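Local coordinates for protein ORF10 (Moritella marina, PDB 6RIW) that probably extends acyl chains in polyunsaturated fatty acid synthesis, this piece being the ketosynthase-chain length factor didomain of a longer synthase, at residues E700-R705 with W739-G744. Numbering follows the deposited sequence.
Sequences ENITLR and WLVGEG
Trp739 pushes the benzene half of its indole against helix 699-706, where its nearest neighbour is the beta carbon of Arg705: CB of Arg705 lies 3.4 Å from CZ2 of Trp739, above the ring plane and displaced toward the rim. From the preceding turn, Ile702 brings CG1 to within 4.1 Å of CH2 of Trp739, approaching obliquely. The indole reaches the helix with CG lodged between backbone N and carbonyl carbon (chi1 59°). Ile702 also serves the second apolar pair, its CD1 resting 3.9 Å from CG2 of Val741, the two side chains crossing at about a right angle.

Polar groups are satisfied to the side of this apolar patch. Arg705 bends at chi2 (-61°), which carries its guanidinium away from the indole and back along its own helix; there NE donates to OD1 of Asn701 at 3.0 Å, nearly straight at 165°. OD1 of Asn701 lies close to the guanidinium plane, although NE is tilted from the amide's own carbonyl plane, while CD2 of Leu704 lies over the rim of one face. ND2 of Asn701 binds the carbonyl of Ser696, and NE1 of Trp739 that of Gly709; Phe807 stacks on the indole.

With an alanine in place of Trp739, a gap is likely to open beside Ile702 and Arg705 CB, Phe807 would lose its stacking partner and the Gly709 carbonyl its indole donor. The contact thus joins helix 699-706 to the loop leading into strand 741-752, within the second ketosynthase-like region of the chain, and illustrates a division of labour: carbon surfaces meet across the buried interface, whereas NE of Arg705 is held by Asn701, one turn back in the same helix.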
loop_
_atom_site.group_PDB
_atom_site.type_symbol
_atom_site.label_atom_id
_atom_site.label_comp_id
_atom_site.label_asym_id
_atom_site.label_seq_id
_atom_site.Cartn_x
_atom_site.Cartn_y
_atom_site.Cartn_z
ATOM N N GLU A 700 0.562 17.349 -6.657
ATOM C CA GLU A 700 1.193 16.135 -7.175
ATOM C C GLU A 700 0.190 15.289 -7.946
ATOM O O GLU A 700 0.512 14.744 -9.012
ATOM C CB GLU A 700 1.791 15.321 -6.032
ATOM C CG GLU A 700 2.977 15.993 -5.354
ATOM C CD GLU A 700 2.606 16.883 -4.167
ATOM O OE1 GLU A 700 1.423 17.310 -4.049
ATOM O OE2 GLU A 700 3.509 17.171 -3.350
ATOM N N ASN A 701 -1.032 15.158 -7.423
ATOM C CA ASN A 701 -2.010 14.374 -8.167
ATOM C C ASN A 701 -2.444 15.072 -9.442
ATOM O O ASN A 701 -2.649 14.412 -10.461
ATOM C CB ASN A 701 -3.242 14.037 -7.340
ATOM C CG ASN A 701 -4.139 13.051 -8.074
ATOM O OD1 ASN A 701 -3.713 11.924 -8.358
ATOM N ND2 ASN A 701 -5.350 13.471 -8.421
ATOM N N ILE A 702 -2.608 16.396 -9.420
ATOM C CA ILE A 702 -2.985 17.070 -10.660
ATOM C C ILE A 702 -1.890 16.875 -11.716
ATOM O O ILE A 702 -2.168 16.543 -12.883
ATOM C CB ILE A 702 -3.286 18.564 -10.409
ATOM C CG1 ILE A 702 -4.767 18.804 -10.093
ATOM C CG2 ILE A 702 -3.059 19.361 -11.725
ATOM C CD1 ILE A 702 -5.307 18.035 -8.912
ATOM N N THR A 703 -0.633 17.044 -11.308
ATOM C CA THR A 703 0.522 16.775 -12.170
ATOM C C THR A 703 0.490 15.361 -12.745
ATOM O O THR A 703 0.659 15.160 -13.956
ATOM C CB THR A 703 1.810 16.963 -11.356
ATOM O OG1 THR A 703 1.894 18.312 -10.904
ATOM C CG2 THR A 703 3.045 16.641 -12.201
ATOM N N LEU A 704 0.283 14.368 -11.886
ATOM C CA LEU A 704 0.259 12.978 -12.334
ATOM C C LEU A 704 -0.868 12.724 -13.332
ATOM O O LEU A 704 -0.651 12.122 -14.394
ATOM C CB LEU A 704 0.117 12.051 -11.116
ATOM C CG LEU A 704 -0.112 10.571 -11.450
ATOM C CD1 LEU A 704 1.052 10.037 -12.311
ATOM C CD2 LEU A 704 -0.278 9.739 -10.181
ATOM N N ARG A 705 -2.100 13.118 -12.985
ATOM C CA ARG A 705 -3.223 12.707 -13.814
ATOM C C ARG A 705 -3.264 13.462 -15.121
ATOM O O ARG A 705 -3.782 12.923 -16.105
ATOM C CB ARG A 705 -4.546 12.877 -13.051
ATOM C CG ARG A 705 -4.534 12.141 -11.682
ATOM C CD ARG A 705 -4.332 10.631 -11.834
ATOM N NE ARG A 705 -4.231 9.980 -10.518
ATOM C CZ ARG A 705 -4.182 8.663 -10.323
ATOM N NH1 ARG A 705 -4.245 7.811 -11.354
ATOM N NH2 ARG A 705 -4.073 8.194 -9.080
ATOM N N TRP A 739 -11.323 15.552 -17.194
ATOM C CA TRP A 739 -11.652 15.030 -15.867
ATOM C C TRP A 739 -11.762 16.166 -14.845
ATOM O O TRP A 739 -11.160 17.236 -14.993
ATOM C CB TRP A 739 -10.630 13.978 -15.399
ATOM C CG TRP A 739 -9.198 14.456 -15.302
ATOM C CD1 TRP A 739 -8.279 14.511 -16.319
ATOM C CD2 TRP A 739 -8.521 14.920 -14.121
ATOM N NE1 TRP A 739 -7.073 14.990 -15.844
ATOM C CE2 TRP A 739 -7.195 15.250 -14.502
ATOM C CE3 TRP A 739 -8.906 15.085 -12.782
ATOM C CZ2 TRP A 739 -6.262 15.754 -13.597
ATOM C CZ3 TRP A 739 -7.980 15.565 -11.879
ATOM C CH2 TRP A 739 -6.657 15.889 -12.294
ATOM N N LEU A 740 -12.575 15.935 -13.815
ATOM C CA LEU A 740 -12.842 16.946 -12.795
ATOM C C LEU A 740 -12.084 16.657 -11.503
ATOM O O LEU A 740 -12.046 15.511 -11.028
ATOM C CB LEU A 740 -14.348 17.007 -12.499
ATOM C CG LEU A 740 -15.235 17.486 -13.643
ATOM C CD1 LEU A 740 -16.665 16.929 -13.451
ATOM C CD2 LEU A 740 -15.214 19.017 -13.639
ATOM N N VAL A 741 -11.498 17.705 -10.921
ATOM C CA VAL A 741 -10.724 17.550 -9.685
ATOM C C VAL A 741 -11.671 17.348 -8.504
ATOM O O VAL A 741 -12.675 18.063 -8.356
ATOM C CB VAL A 741 -9.826 18.783 -9.460
ATOM C CG1 VAL A 741 -9.219 18.751 -8.073
ATOM C CG2 VAL A 741 -8.709 18.867 -10.533
ATOM N N GLY A 742 -11.362 16.364 -7.659
ATOM C CA GLY A 742 -12.085 16.190 -6.409
ATOM C C GLY A 742 -11.228 15.427 -5.436
ATOM O O GLY A 742 -10.233 14.807 -5.823
ATOM N N GLU A 743 -11.609 15.477 -4.158
ATOM C CA GLU A 743 -10.876 14.690 -3.169
ATOM C C GLU A 743 -11.756 14.433 -1.954
ATOM O O GLU A 743 -12.805 15.067 -1.777
ATOM C CB GLU A 743 -9.566 15.385 -2.749
ATOM C CG GLU A 743 -9.766 16.714 -2.021
ATOM C CD GLU A 743 -8.434 17.430 -1.744
ATOM O OE1 GLU A 743 -7.371 16.792 -1.913
ATOM O OE2 GLU A 743 -8.437 18.631 -1.358
ATOM N N GLY A 744 -11.317 13.499 -1.114
ATOM C CA GLY A 744 -12.020 13.234 0.122
ATOM C C GLY A 744 -11.835 11.800 0.587
ATOM O O GLY A 744 -10.880 11.124 0.224
#